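Local coordinates for protein sphingomyelinase C (Streptomyces griseocarneus, PDB 7CNE) that belongs to the endonuclease/exonuclease/phosphatase family and has a DNase I-like fold, in which two mixed beta sheets are flanked by helices, at residues P272-S277 with R281-D286; N16-S21 with P26-E31; K130-V135 with D175-A180. One frame throughout, in Å; residues are numbered along the deposited sequence.

Contact 1. Residues P272-S277 with R281-D286; sequences PWTVSS and RYTYTD
A chi1 of 57° puts CG of W273 between its own backbone N and carbonyl carbon, which lays the indole against the Y284 side chain; in T274 and T283 each OG1 lies beside the backbone N and anti to the carbonyl carbon, and the two hydroxyls meet on the same side of the hairpin. These residues belong to a beta hairpin, strands 273-276 and 281-284, standing apart from the two large sheets of the fold. W273 with Y284 and V275 with Y282 are its antiparallel hydrogen-bonded pairs; each pair is joined by two N-H...O=C bonds, the shortest running from Y282 N to V275 O (2.8 Å). The non-hydrogen-bonded pairs T274 with T283 and S276 with R281 are linked through their side chains. OG1 of T274 and OG1 of T283 are only 2.6 Å apart in a hydrogen bond. R281, its chain bent twice, folds back so that NH1 donates to S276 OG (2.8 Å) close to the guanidinium plane, while CG2 of T274 sits over one guanidinium face, 3.7 Å from NH2 of R281.

The other face carries W273, V275, Y282 and Y284, of which W273 and Y284 are buried. CB of Y284 lies over the indole, and CD1 of its ring comes to 3.5 Å from CH2 of W273, the two rings inclined at 32°. H32 and I233 also touch W273, and Y282 meets the ring of Y236. Beyond the strand, D286 is tied through OD1 to S232, and its carbonyl O receives W273 NE1 at 3.0 Å, in the indole plane but from above the carbonyl plane.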
ATOM      1  N   PRO A 272      20.770   8.841  -9.056  1.00 30.23           N
ATOM      2  CA  PRO A 272      21.031   9.475  -7.763  1.00 27.32           C
ATOM      3  C   PRO A 272      20.303  10.800  -7.641  1.00 29.69           C
ATOM      4  O   PRO A 272      20.104  11.526  -8.621  1.00 25.20           O
ATOM      5  CB  PRO A 272      22.555   9.671  -7.755  1.00 30.45           C
ATOM      6  CG  PRO A 272      22.965   9.588  -9.194  1.00 32.17           C
ATOM      7  CD  PRO A 272      22.015   8.588  -9.802  1.00 32.92           C
ATOM      8  N   TRP A 273      19.888  11.094  -6.409  1.00 25.60           N
ATOM      9  CA  TRP A 273      19.318  12.376  -6.041  1.00 27.06           C
ATOM     10  C   TRP A 273      19.862  12.723  -4.666  1.00 27.55           C
ATOM     11  O   TRP A 273      20.135  11.840  -3.849  1.00 28.55           O
ATOM     12  CB  TRP A 273      17.780  12.357  -6.045  1.00 26.94           C
ATOM     13  CG  TRP A 273      17.196  11.311  -5.145  1.00 25.01           C
ATOM     14  CD1 TRP A 273      16.996   9.996  -5.442  1.00 27.25           C
ATOM     15  CD2 TRP A 273      16.762  11.492  -3.792  1.00 26.10           C
ATOM     16  NE1 TRP A 273      16.452   9.346  -4.355  1.00 28.44           N
ATOM     17  CE2 TRP A 273      16.303  10.243  -3.330  1.00 25.38           C
ATOM     18  CE3 TRP A 273      16.719  12.589  -2.923  1.00 26.67           C
ATOM     19  CZ2 TRP A 273      15.803  10.061  -2.040  1.00 26.76           C
ATOM     20  CZ3 TRP A 273      16.219  12.410  -1.648  1.00 24.32           C
ATOM     21  CH2 TRP A 273      15.768  11.154  -1.217  1.00 25.80           C
ATOM     22  N   THR A 274      20.049  14.011  -4.427  1.00 27.97           N
ATOM     23  CA  THR A 274      20.774  14.462  -3.255  1.00 32.24           C
ATOM     24  C   THR A 274      19.970  15.522  -2.525  1.00 31.97           C
ATOM     25  O   THR A 274      19.326  16.373  -3.146  1.00 31.88           O
ATOM     26  CB  THR A 274      22.157  15.009  -3.645  1.00 34.84           C
ATOM     27  OG1 THR A 274      22.887  13.987  -4.341  1.00 32.33           O
ATOM     28  CG2 THR A 274      22.940  15.433  -2.410  1.00 32.77           C
ATOM     29  N   VAL A 275      19.992  15.441  -1.198  1.00 31.63           N
ATOM     30  CA  VAL A 275      19.348  16.420  -0.340  1.00 34.73           C
ATOM     31  C   VAL A 275      20.333  16.785   0.761  1.00 35.37           C
ATOM     32  O   VAL A 275      21.328  16.092   0.992  1.00 34.99           O
ATOM     33  CB  VAL A 275      18.027  15.895   0.261  1.00 32.42           C
ATOM     34  CG1 VAL A 275      16.946  15.799  -0.815  1.00 29.21           C
ATOM     35  CG2 VAL A 275      18.257  14.553   0.920  1.00 27.23           C
ATOM     36  N   SER A 276      20.042  17.890   1.442  1.00 34.46           N
ATOM     37  CA  SER A 276      20.894  18.426   2.494  1.00 38.83           C
ATOM     38  C   SER A 276      20.170  18.344   3.830  1.00 39.67           C
ATOM     39  O   SER A 276      18.975  18.642   3.915  1.00 34.08           O
ATOM     40  CB  SER A 276      21.281  19.880   2.204  1.00 37.98           C
ATOM     41  OG  SER A 276      21.865  20.011   0.918  1.00 45.38           O
ATOM     42  N   SER A 277      20.896  17.934   4.870  1.00 38.84           N
ATOM     43  CA  SER A 277      20.319  17.839   6.208  1.00 43.16           C
ATOM     44  C   SER A 277      21.398  18.144   7.231  1.00 41.79           C
ATOM     45  O   SER A 277      22.417  17.448   7.279  1.00 41.99           O
ATOM     46  CB  SER A 277      19.724  16.453   6.461  1.00 40.20           C
ATOM     47  OG  SER A 277      19.358  16.310   7.825  1.00 39.00           O
ATOM     48  N   ARG A 281      25.346  16.585   3.053  1.00 48.75           N
ATOM     49  CA  ARG A 281      24.701  16.145   1.826  1.00 41.48           C
ATOM     50  C   ARG A 281      24.547  14.630   1.836  1.00 37.64           C
ATOM     51  O   ARG A 281      25.456  13.898   2.236  1.00 38.25           O
ATOM     52  CB  ARG A 281      25.499  16.595   0.601  1.00 48.79           C
ATOM     53  CG  ARG A 281      25.778  18.095   0.566  1.00 48.91           C
ATOM     54  CD  ARG A 281      24.631  18.848  -0.064  1.00 46.79           C
ATOM     55  NE  ARG A 281      24.562  18.625  -1.505  1.00 50.95           N
ATOM     56  CZ  ARG A 281      23.587  19.084  -2.286  1.00 49.52           C
ATOM     57  NH1 ARG A 281      22.590  19.789  -1.762  1.00 46.36           N
ATOM     58  NH2 ARG A 281      23.605  18.830  -3.590  1.00 49.66           N
ATOM     59  N   TYR A 282      23.376  14.167   1.409  1.00 38.43           N
ATOM     60  CA  TYR A 282      23.056  12.748   1.369  1.00 34.33           C
ATOM     61  C   TYR A 282      22.539  12.406  -0.020  1.00 30.59           C
ATOM     62  O   TYR A 282      21.647  13.089  -0.537  1.00 31.57           O
ATOM     63  CB  TYR A 282      22.016  12.386   2.435  1.00 32.90           C
ATOM     64  CG  TYR A 282      22.491  12.578   3.858  1.00 40.19           C
ATOM     65  CD1 TYR A 282      23.263  11.610   4.489  1.00 43.99           C
ATOM     66  CD2 TYR A 282      22.165  13.728   4.572  1.00 41.94           C
ATOM     67  CE1 TYR A 282      23.702  11.781   5.797  1.00 47.92           C
ATOM     68  CE2 TYR A 282      22.593  13.906   5.883  1.00 46.52           C
ATOM     69  CZ  TYR A 282      23.363  12.930   6.488  1.00 48.45           C
ATOM     70  OH  TYR A 282      23.800  13.097   7.784  1.00 49.85           O
ATOM     71  N   THR A 283      23.101  11.362  -0.625  1.00 31.75           N
ATOM     72  CA  THR A 283      22.707  10.927  -1.960  1.00 30.74           C
ATOM     73  C   THR A 283      22.085   9.539  -1.886  1.00 25.63           C
ATOM     74  O   THR A 283      22.646   8.637  -1.262  1.00 29.67           O
ATOM     75  CB  THR A 283      23.903  10.929  -2.920  1.00 33.70           C
ATOM     76  OG1 THR A 283      24.386  12.271  -3.073  1.00 33.47           O
ATOM     77  CG2 THR A 283      23.484  10.399  -4.290  1.00 30.53           C
ATOM     78  N   TYR A 284      20.932   9.374  -2.528  1.00 25.60           N
ATOM     79  CA  TYR A 284      20.201   8.115  -2.529  1.00 25.35           C
ATOM     80  C   TYR A 284      19.996   7.636  -3.960  1.00 24.38           C
ATOM     81  O   TYR A 284      20.000   8.428  -4.907  1.00 26.45           O
ATOM     82  CB  TYR A 284      18.844   8.267  -1.828  1.00 25.81           C
ATOM     83  CG  TYR A 284      18.982   8.747  -0.401  1.00 27.14           C
ATOM     84  CD1 TYR A 284      18.917  10.099  -0.091  1.00 25.08           C
ATOM     85  CD2 TYR A 284      19.205   7.844   0.629  1.00 28.25           C
ATOM     86  CE1 TYR A 284      19.059  10.545   1.227  1.00 24.64           C
ATOM     87  CE2 TYR A 284      19.344   8.275   1.940  1.00 29.24           C
ATOM     88  CZ  TYR A 284      19.271   9.625   2.230  1.00 28.80           C
ATOM     89  OH  TYR A 284      19.413  10.039   3.532  1.00 32.20           O
ATOM     90  N   THR A 285      19.812   6.320  -4.107  1.00 22.19           N
ATOM     91  CA  THR A 285      19.593   5.712  -5.416  1.00 26.29           C
ATOM     92  C   THR A 285      18.332   4.858  -5.423  1.00 25.36           C
ATOM     93  O   THR A 285      18.236   3.898  -6.189  1.00 23.03           O
ATOM     94  CB  THR A 285      20.800   4.879  -5.856  1.00 23.66           C
ATOM     95  OG1 THR A 285      21.291   4.118  -4.751  1.00 27.01           O
ATOM     96  CG2 THR A 285      21.920   5.780  -6.409  1.00 27.74           C
ATOM     97  N   ASP A 286      17.360   5.190  -4.568  1.00 23.19           N
ATOM     98  CA  ASP A 286      16.049   4.551  -4.586  1.00 20.97           C
ATOM     99  C   ASP A 286      14.982   5.613  -4.404  1.00 22.77           C
ATOM    100  O   ASP A 286      15.233   6.663  -3.803  1.00 21.31           O
ATOM    101  CB  ASP A 286      15.891   3.486  -3.495  1.00 21.21           C
ATOM    102  CG  ASP A 286      16.932   2.395  -3.597  1.00 25.20           C
ATOM    103  OD1 ASP A 286      18.041   2.591  -3.060  1.00 22.43           O
ATOM    104  OD2 ASP A 286      16.643   1.355  -4.226  1.00 23.79           O
TER

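Contact 2. Residues N16-S21 with P26-E31; sequences NTFLMS and PNWGQE
Over the centre of one face of the W28 indole stands the edge of the F18 ring. CE2 of F18 is 3.6 Å from both CD2 and CE2 of W28, and CZ of F18 reaches across to NE1 of W28 at 3.8 Å. With the planes at 76° this is a T-shaped (edge-to-face) pair, and CZ2 of W28 lies near the plane of the phenyl ring. F18 carries its ring to the indole with CG anti to the backbone N (chi1 -172°). The indole in turn meets Y284 and touches Y236 and R237, while F18 also packs on I233 and lies about 6 Å from a bound succinic acid, probably derived from the crystallisation liquor.

The contact spans the loop joining strand 12-19 to helix 30-39 in a beta-alpha-beta unit completed by strand 48-54. G29 is the N-cap residue, and Q30, the next one, bends its side chain back to the loop. There its NE2 donates to M20 O at 2.8 Å, approaching from well above the carbonyl plane, and also to Y25 O; two carbonyls thus fix the amide, whose OE1 makes a weak bond with W28 N. CD2 of L19 packs on Q30, 3.4 Å from its backbone O and 3.9 Å from its CB. R33 NH2 ties both sides together by bonding to F18 O and W28 O. Earlier in the strand N16 forms an Asx turn, its OD1 accepting from F18 N at 3.1 Å, while its ND2 is hydrogen-bonded to D194 OD2 and E53 OE2.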
ATOM      1  N   ASN A  16       4.947   1.445  -1.521  1.00 16.39           N
ATOM      2  CA  ASN A  16       5.030   2.417  -0.436  1.00 13.56           C
ATOM      3  C   ASN A  16       5.952   3.543  -0.895  1.00 15.11           C
ATOM      4  O   ASN A  16       7.154   3.329  -1.064  1.00 18.25           O
ATOM      5  CB  ASN A  16       5.545   1.747   0.836  1.00 14.92           C
ATOM      6  CG  ASN A  16       5.593   2.695   2.032  1.00 18.31           C
ATOM      7  OD1 ASN A  16       5.958   3.865   1.899  1.00 16.62           O
ATOM      8  ND2 ASN A  16       5.240   2.183   3.217  1.00 15.70           N
ATOM      9  N   THR A  17       5.393   4.745  -1.066  1.00 14.30           N
ATOM     10  CA  THR A  17       6.086   5.858  -1.711  1.00 17.05           C
ATOM     11  C   THR A  17       6.954   6.691  -0.776  1.00 17.52           C
ATOM     12  O   THR A  17       7.733   7.508  -1.270  1.00 19.44           O
ATOM     13  CB  THR A  17       5.089   6.809  -2.373  1.00 17.50           C
ATOM     14  OG1 THR A  17       4.280   7.423  -1.359  1.00 14.64           O
ATOM     15  CG2 THR A  17       4.207   6.068  -3.379  1.00 15.85           C
ATOM     16  N   PHE A  18       6.812   6.551   0.542  1.00 18.82           N
ATOM     17  CA  PHE A  18       7.586   7.343   1.503  1.00 17.53           C
ATOM     18  C   PHE A  18       7.526   8.842   1.176  1.00 18.28           C
ATOM     19  O   PHE A  18       8.546   9.534   1.081  1.00 17.28           O
ATOM     20  CB  PHE A  18       9.034   6.848   1.566  1.00 16.30           C
ATOM     21  CG  PHE A  18       9.847   7.477   2.664  1.00 20.95           C
ATOM     22  CD1 PHE A  18       9.386   7.470   3.972  1.00 21.63           C
ATOM     23  CD2 PHE A  18      11.069   8.076   2.388  1.00 22.20           C
ATOM     24  CE1 PHE A  18      10.132   8.046   4.990  1.00 26.86           C
ATOM     25  CE2 PHE A  18      11.825   8.651   3.406  1.00 22.64           C
ATOM     26  CZ  PHE A  18      11.352   8.640   4.704  1.00 24.87           C
ATOM     27  N   LEU A  19       6.310   9.347   0.981  1.00 16.77           N
ATOM     28  CA  LEU A  19       6.118  10.771   0.702  1.00 16.90           C
ATOM     29  C   LEU A  19       5.556  11.458   1.943  1.00 16.24           C
ATOM     30  O   LEU A  19       4.382  11.839   2.016  1.00 17.83           O
ATOM     31  CB  LEU A  19       5.207  10.964  -0.505  1.00 16.67           C
ATOM     32  CG  LEU A  19       5.789  10.512  -1.844  1.00 16.04           C
ATOM     33  CD1 LEU A  19       4.702  10.610  -2.913  1.00 16.72           C
ATOM     34  CD2 LEU A  19       7.023  11.339  -2.213  1.00 15.81           C
ATOM     35  N   MET A  20       6.434  11.610   2.936  1.00 17.94           N
ATOM     36  CA  MET A  20       6.051  12.292   4.159  1.00 20.03           C
ATOM     37  C   MET A  20       5.760  13.759   3.866  1.00 20.07           C
ATOM     38  O   MET A  20       6.243  14.335   2.882  1.00 19.07           O
ATOM     39  CB  MET A  20       7.152  12.166   5.212  1.00 17.87           C
ATOM     40  CG  MET A  20       7.519  10.716   5.531  0.60 19.79           C
ATOM     41  SD  MET A  20       7.952  10.386   7.259  0.60 27.64           S
ATOM     42  CE  MET A  20       6.321  10.194   7.973  0.60 25.91           C
ATOM     43  N   SER A  21       4.948  14.355   4.729  1.00 18.29           N
ATOM     44  CA  SER A  21       4.588  15.763   4.599  1.00 19.16           C
ATOM     45  C   SER A  21       5.830  16.636   4.465  1.00 18.70           C
ATOM     46  O   SER A  21       6.795  16.489   5.226  1.00 18.25           O
ATOM     47  CB  SER A  21       3.761  16.183   5.820  1.00 23.58           C
ATOM     48  OG  SER A  21       3.967  17.548   6.138  1.00 32.53           O
ATOM     49  N   PRO A  26      11.038  18.899   5.156  1.00 23.21           N
ATOM     50  CA  PRO A  26      11.283  19.582   3.875  1.00 25.72           C
ATOM     51  C   PRO A  26      12.417  18.994   3.048  1.00 27.71           C
ATOM     52  O   PRO A  26      12.526  19.342   1.861  1.00 31.12           O
ATOM     53  CB  PRO A  26      11.591  21.027   4.301  1.00 25.25           C
ATOM     54  CG  PRO A  26      12.008  20.938   5.720  1.00 27.86           C
ATOM     55  CD  PRO A  26      11.270  19.775   6.319  1.00 25.99           C
ATOM     56  N   ASN A  27      13.242  18.107   3.601  1.00 23.95           N
ATOM     57  CA  ASN A  27      14.461  17.678   2.922  1.00 29.42           C
ATOM     58  C   ASN A  27      14.471  16.188   2.584  1.00 23.89           C
ATOM     59  O   ASN A  27      15.539  15.572   2.538  1.00 26.07           O
ATOM     60  CB  ASN A  27      15.682  18.044   3.764  1.00 28.79           C
ATOM     61  CG  ASN A  27      15.790  19.540   3.985  1.00 31.05           C
ATOM     62  OD1 ASN A  27      15.782  20.314   3.029  1.00 35.16           O
ATOM     63  ND2 ASN A  27      15.854  19.958   5.243  1.00 32.70           N
ATOM     64  N   TRP A  28      13.311  15.589   2.305  1.00 22.25           N
ATOM     65  CA  TRP A  28      13.277  14.172   1.948  1.00 23.54           C
ATOM     66  C   TRP A  28      13.043  13.942   0.453  1.00 24.11           C
ATOM     67  O   TRP A  28      12.715  12.819   0.044  1.00 18.64           O
ATOM     68  CB  TRP A  28      12.237  13.425   2.787  1.00 22.87           C
ATOM     69  CG  TRP A  28      12.876  12.535   3.825  1.00 21.19           C
ATOM     70  CD1 TRP A  28      12.634  12.529   5.171  1.00 27.02           C
ATOM     71  CD2 TRP A  28      13.882  11.545   3.597  1.00 22.04           C
ATOM     72  NE1 TRP A  28      13.416  11.583   5.790  1.00 22.66           N
ATOM     73  CE2 TRP A  28      14.192  10.967   4.844  1.00 28.81           C
ATOM     74  CE3 TRP A  28      14.538  11.072   2.452  1.00 24.83           C
ATOM     75  CZ2 TRP A  28      15.138   9.953   4.982  1.00 26.09           C
ATOM     76  CZ3 TRP A  28      15.476  10.069   2.594  1.00 27.25           C
ATOM     77  CH2 TRP A  28      15.765   9.520   3.852  1.00 24.89           C
ATOM     78  N   GLY A  29      13.234  14.979  -0.368  1.00 23.18           N
ATOM     79  CA  GLY A  29      13.140  14.847  -1.814  1.00 22.62           C
ATOM     80  C   GLY A  29      11.771  14.449  -2.327  1.00 24.12           C
ATOM     81  O   GLY A  29      11.675  13.814  -3.385  1.00 20.73           O
ATOM     82  N   GLN A  30      10.697  14.842  -1.625  1.00 20.61           N
ATOM     83  CA  GLN A  30       9.378  14.281  -1.922  1.00 20.42           C
ATOM     84  C   GLN A  30       8.881  14.689  -3.307  1.00 22.93           C
ATOM     85  O   GLN A  30       8.328  13.860  -4.032  1.00 20.09           O
ATOM     86  CB  GLN A  30       8.352  14.696  -0.862  1.00 20.58           C
ATOM     87  CG  GLN A  30       8.552  14.059   0.523  1.00 18.91           C
ATOM     88  CD  GLN A  30       9.372  14.934   1.460  1.00 21.24           C
ATOM     89  OE1 GLN A  30      10.406  15.473   1.072  1.00 19.48           O
ATOM     90  NE2 GLN A  30       8.905  15.081   2.706  1.00 17.34           N
ATOM     91  N   GLU A  31       9.025  15.965  -3.679  1.00 22.09           N
ATOM     92  CA  GLU A  31       8.535  16.388  -4.988  1.00 24.27           C
ATOM     93  C   GLU A  31       9.340  15.738  -6.103  1.00 22.99           C
ATOM     94  O   GLU A  31       8.772  15.287  -7.103  1.00 26.44           O
ATOM     95  CB  GLU A  31       8.572  17.913  -5.107  1.00 23.76           C
ATOM     96  CG  GLU A  31       7.487  18.621  -4.298  1.00 26.95           C
ATOM     97  CD  GLU A  31       6.100  18.581  -4.955  1.00 24.63           C
ATOM     98  OE1 GLU A  31       5.989  18.206  -6.141  1.00 31.33           O
ATOM     99  OE2 GLU A  31       5.113  18.936  -4.281  1.00 28.32           O
TER

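Contact 3. Residues K130-V135 with D175-A180; sequences KGFAYV and DAFLDA
The shortest polar bond within the two segments, D179 N to D175 O at 2.9 Å, belongs to the helical turn that carries F177 and L178 against F132 and Y134 of the strand. Side chains meet across the interface through carbon alone, and the polar groups at the margins find partners elsewhere: the OH of Y134 is hydrogen-bonded to H145 ND1, and D175 forms a salt bridge with R252.

F177 is the central ring of an aromatic cluster and uses both a face and an edge. Over its face comes the edge of F132, whose CE2 lies 3.9 Å from F177 CD2; the planes stand at 77° and the ring centroids are 5.3 Å apart. At the rim of F177, CE2 points onto one face of Y134, 3.5 Å from CG of Y134, with the planes at 72°. The two T-shaped (edge-to-face) contacts therefore run in sequence, F132 offering its edge to F177 and F177 its edge to Y134. With CG anti to the backbone N, Y134 and F177 extend their rings into the layer between strand and helix. L178 adds its CD2 beside the tyrosine, 3.8 Å from Y134 CE1, and I183 touches the same residue. F177 further rests on E114 and V116 of the adjoining strand 110-117.

The short segment axes are 11.3 Å apart at closest approach, their directions 24° from parallel. Helix 162-180 links the adjacent parallel strands 142-150 and 188-192 and covers the six-stranded sheet, here reaching strand 131-139, a helix-on-sheet layer characteristic of the DNase I-like alpha/beta sandwich.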
ATOM      1  N   LYS A 130      -5.273   6.201   9.563  1.00 18.74           N
ATOM      2  CA  LYS A 130      -4.861   5.000   8.849  1.00 20.90           C
ATOM      3  C   LYS A 130      -6.069   4.099   8.623  1.00 19.61           C
ATOM      4  O   LYS A 130      -6.950   3.986   9.480  1.00 18.58           O
ATOM      5  CB  LYS A 130      -3.774   4.259   9.637  1.00 24.33           C
ATOM      6  CG  LYS A 130      -2.363   4.853   9.493  1.00 24.40           C
ATOM      7  CD  LYS A 130      -1.817   4.579   8.092  1.00 28.15           C
ATOM      8  CE  LYS A 130      -0.507   5.309   7.848  1.00 29.41           C
ATOM      9  NZ  LYS A 130       0.668   4.552   8.345  1.00 30.28           N
ATOM     10  N   GLY A 131      -6.125   3.466   7.454  1.00 18.88           N
ATOM     11  CA  GLY A 131      -7.286   2.669   7.128  1.00 17.28           C
ATOM     12  C   GLY A 131      -7.154   1.964   5.800  1.00 18.12           C
ATOM     13  O   GLY A 131      -6.035   1.683   5.357  1.00 16.03           O
ATOM     14  N   PHE A 132      -8.277   1.665   5.152  1.00 15.08           N
ATOM     15  CA  PHE A 132      -8.221   1.025   3.848  1.00 16.15           C
ATOM     16  C   PHE A 132      -9.240   1.645   2.903  1.00 18.10           C
ATOM     17  O   PHE A 132     -10.243   2.234   3.324  1.00 16.74           O
ATOM     18  CB  PHE A 132      -8.412  -0.511   3.934  1.00 17.15           C
ATOM     19  CG  PHE A 132      -9.698  -0.971   4.586  1.00 16.18           C
ATOM     20  CD1 PHE A 132      -9.763  -1.184   5.959  1.00 17.25           C
ATOM     21  CD2 PHE A 132     -10.816  -1.263   3.822  1.00 18.40           C
ATOM     22  CE1 PHE A 132     -10.929  -1.639   6.553  1.00 17.11           C
ATOM     23  CE2 PHE A 132     -11.991  -1.729   4.424  1.00 18.99           C
ATOM     24  CZ  PHE A 132     -12.036  -1.915   5.790  1.00 18.08           C
ATOM     25  N   ALA A 133      -8.932   1.550   1.615  1.00 14.79           N
ATOM     26  CA  ALA A 133      -9.844   1.928   0.552  1.00 17.39           C
ATOM     27  C   ALA A 133     -10.429   0.665  -0.055  1.00 17.54           C
ATOM     28  O   ALA A 133      -9.720  -0.324  -0.242  1.00 17.26           O
ATOM     29  CB  ALA A 133      -9.128   2.738  -0.531  1.00 16.40           C
ATOM     30  N   TYR A 134     -11.721   0.706  -0.368  1.00 16.90           N
ATOM     31  CA  TYR A 134     -12.412  -0.392  -1.036  1.00 18.91           C
ATOM     32  C   TYR A 134     -12.907   0.111  -2.378  1.00 18.33           C
ATOM     33  O   TYR A 134     -13.681   1.068  -2.424  1.00 19.62           O
ATOM     34  CB  TYR A 134     -13.590  -0.889  -0.203  1.00 15.28           C
ATOM     35  CG  TYR A 134     -14.492  -1.880  -0.903  1.00 18.14           C
ATOM     36  CD1 TYR A 134     -14.050  -3.170  -1.183  1.00 17.56           C
ATOM     37  CD2 TYR A 134     -15.803  -1.545  -1.241  1.00 19.98           C
ATOM     38  CE1 TYR A 134     -14.868  -4.092  -1.793  1.00 16.74           C
ATOM     39  CE2 TYR A 134     -16.633  -2.467  -1.873  1.00 21.38           C
ATOM     40  CZ  TYR A 134     -16.156  -3.735  -2.141  1.00 21.92           C
ATOM     41  OH  TYR A 134     -16.967  -4.669  -2.746  1.00 22.54           O
ATOM     42  N   VAL A 135     -12.475  -0.527  -3.466  1.00 16.25           N
ATOM     43  CA  VAL A 135     -12.924  -0.134  -4.795  1.00 19.48           C
ATOM     44  C   VAL A 135     -13.503  -1.343  -5.512  1.00 19.25           C
ATOM     45  O   VAL A 135     -12.998  -2.463  -5.382  1.00 19.55           O
ATOM     46  CB  VAL A 135     -11.806   0.516  -5.643  1.00 20.65           C
ATOM     47  CG1 VAL A 135     -11.252   1.704  -4.920  1.00 20.25           C
ATOM     48  CG2 VAL A 135     -10.709  -0.476  -5.987  1.00 20.03           C
ATOM     49  N   ASP A 175     -11.561  -8.335   6.706  1.00 17.27           N
ATOM     50  CA  ASP A 175     -12.319  -9.558   6.450  1.00 20.97           C
ATOM     51  C   ASP A 175     -13.799  -9.375   6.776  1.00 18.39           C
ATOM     52  O   ASP A 175     -14.676  -9.774   5.996  1.00 19.81           O
ATOM     53  CB  ASP A 175     -11.717 -10.714   7.259  1.00 20.52           C
ATOM     54  CG  ASP A 175     -12.568 -11.979   7.211  1.00 25.65           C
ATOM     55  OD1 ASP A 175     -12.843 -12.492   6.102  1.00 20.92           O
ATOM     56  OD2 ASP A 175     -12.965 -12.450   8.298  1.00 26.50           O
ATOM     57  N   ALA A 176     -14.098  -8.763   7.924  1.00 20.35           N
ATOM     58  CA  ALA A 176     -15.497  -8.591   8.305  1.00 20.84           C
ATOM     59  C   ALA A 176     -16.201  -7.623   7.362  1.00 21.57           C
ATOM     60  O   ALA A 176     -17.358  -7.844   6.978  1.00 21.24           O
ATOM     61  CB  ALA A 176     -15.587  -8.119   9.758  1.00 21.79           C
ATOM     62  N   PHE A 177     -15.506  -6.557   6.960  1.00 20.81           N
ATOM     63  CA  PHE A 177     -16.055  -5.623   5.980  1.00 18.65           C
ATOM     64  C   PHE A 177     -16.393  -6.335   4.670  1.00 20.36           C
ATOM     65  O   PHE A 177     -17.478  -6.145   4.104  1.00 20.24           O
ATOM     66  CB  PHE A 177     -15.052  -4.481   5.749  1.00 19.10           C
ATOM     67  CG  PHE A 177     -15.444  -3.533   4.637  1.00 19.45           C
ATOM     68  CD1 PHE A 177     -16.171  -2.391   4.912  1.00 20.65           C
ATOM     69  CD2 PHE A 177     -15.074  -3.787   3.322  1.00 18.44           C
ATOM     70  CE1 PHE A 177     -16.542  -1.516   3.896  1.00 21.73           C
ATOM     71  CE2 PHE A 177     -15.443  -2.919   2.289  1.00 19.03           C
ATOM     72  CZ  PHE A 177     -16.172  -1.782   2.576  1.00 21.66           C
ATOM     73  N   LEU A 178     -15.470  -7.160   4.169  1.00 17.06           N
ATOM     74  CA  LEU A 178     -15.703  -7.805   2.881  1.00 20.26           C
ATOM     75  C   LEU A 178     -16.825  -8.832   2.975  1.00 21.21           C
ATOM     76  O   LEU A 178     -17.621  -8.978   2.041  1.00 19.08           O
ATOM     77  CB  LEU A 178     -14.413  -8.456   2.390  1.00 17.67           C
ATOM     78  CG  LEU A 178     -13.356  -7.425   1.986  1.00 17.29           C
ATOM     79  CD1 LEU A 178     -12.025  -8.119   1.771  1.00 17.11           C
ATOM     80  CD2 LEU A 178     -13.782  -6.665   0.716  1.00 18.59           C
ATOM     81  N   ASP A 179     -16.898  -9.551   4.095  1.00 19.74           N
ATOM     82  CA  ASP A 179     -17.954 -10.543   4.282  1.00 24.01           C
ATOM     83  C   ASP A 179     -19.336  -9.894   4.269  1.00 25.12           C
ATOM     84  O   ASP A 179     -20.268 -10.397   3.621  1.00 22.59           O
ATOM     85  CB  ASP A 179     -17.704 -11.295   5.591  1.00 29.09           C
ATOM     86  CG  ASP A 179     -18.655 -12.455   5.782  1.00 38.54           C
ATOM     87  OD1 ASP A 179     -19.502 -12.378   6.691  1.00 42.15           O
ATOM     88  OD2 ASP A 179     -18.583 -13.419   4.986  1.00 36.63           O
ATOM     89  N   ALA A 180     -19.478  -8.760   4.961  1.00 22.05           N
ATOM     90  CA  ALA A 180     -20.743  -8.040   5.025  1.00 20.81           C
ATOM     91  C   ALA A 180     -21.176  -7.495   3.672  1.00 25.08           C
ATOM     92  O   ALA A 180     -22.370  -7.247   3.474  1.00 24.69           O
ATOM     93  CB  ALA A 180     -20.641  -6.902   6.044  1.00 23.52           C
TER

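Contacts 1 and 2 are neighbours, their centres 12 Å apart: N27 packs against V275 and S276, and the W28 indole meets F18 on one face and Y284 of the hairpin, while W273 touches the W28 carbonyl. Contact 3 sits across the chain's centre, about 37 Å from contact 1 between centres. It is the buried one, wholly apolar across its interface, where a helix covers the six-stranded sheet. Contact 1, farthest out, combines backbone ladder bonds and polar side-chain pairs with an apolar, aromatic face. Contact 2, where strand 12-19 of the seven-stranded sheet passes into the loop before helix 30-39, mixes one ring pair with an amide-to-carbonyl grip. Edge-to-face aromatics recur in contacts 2 and 3, which share no secondary-structure element.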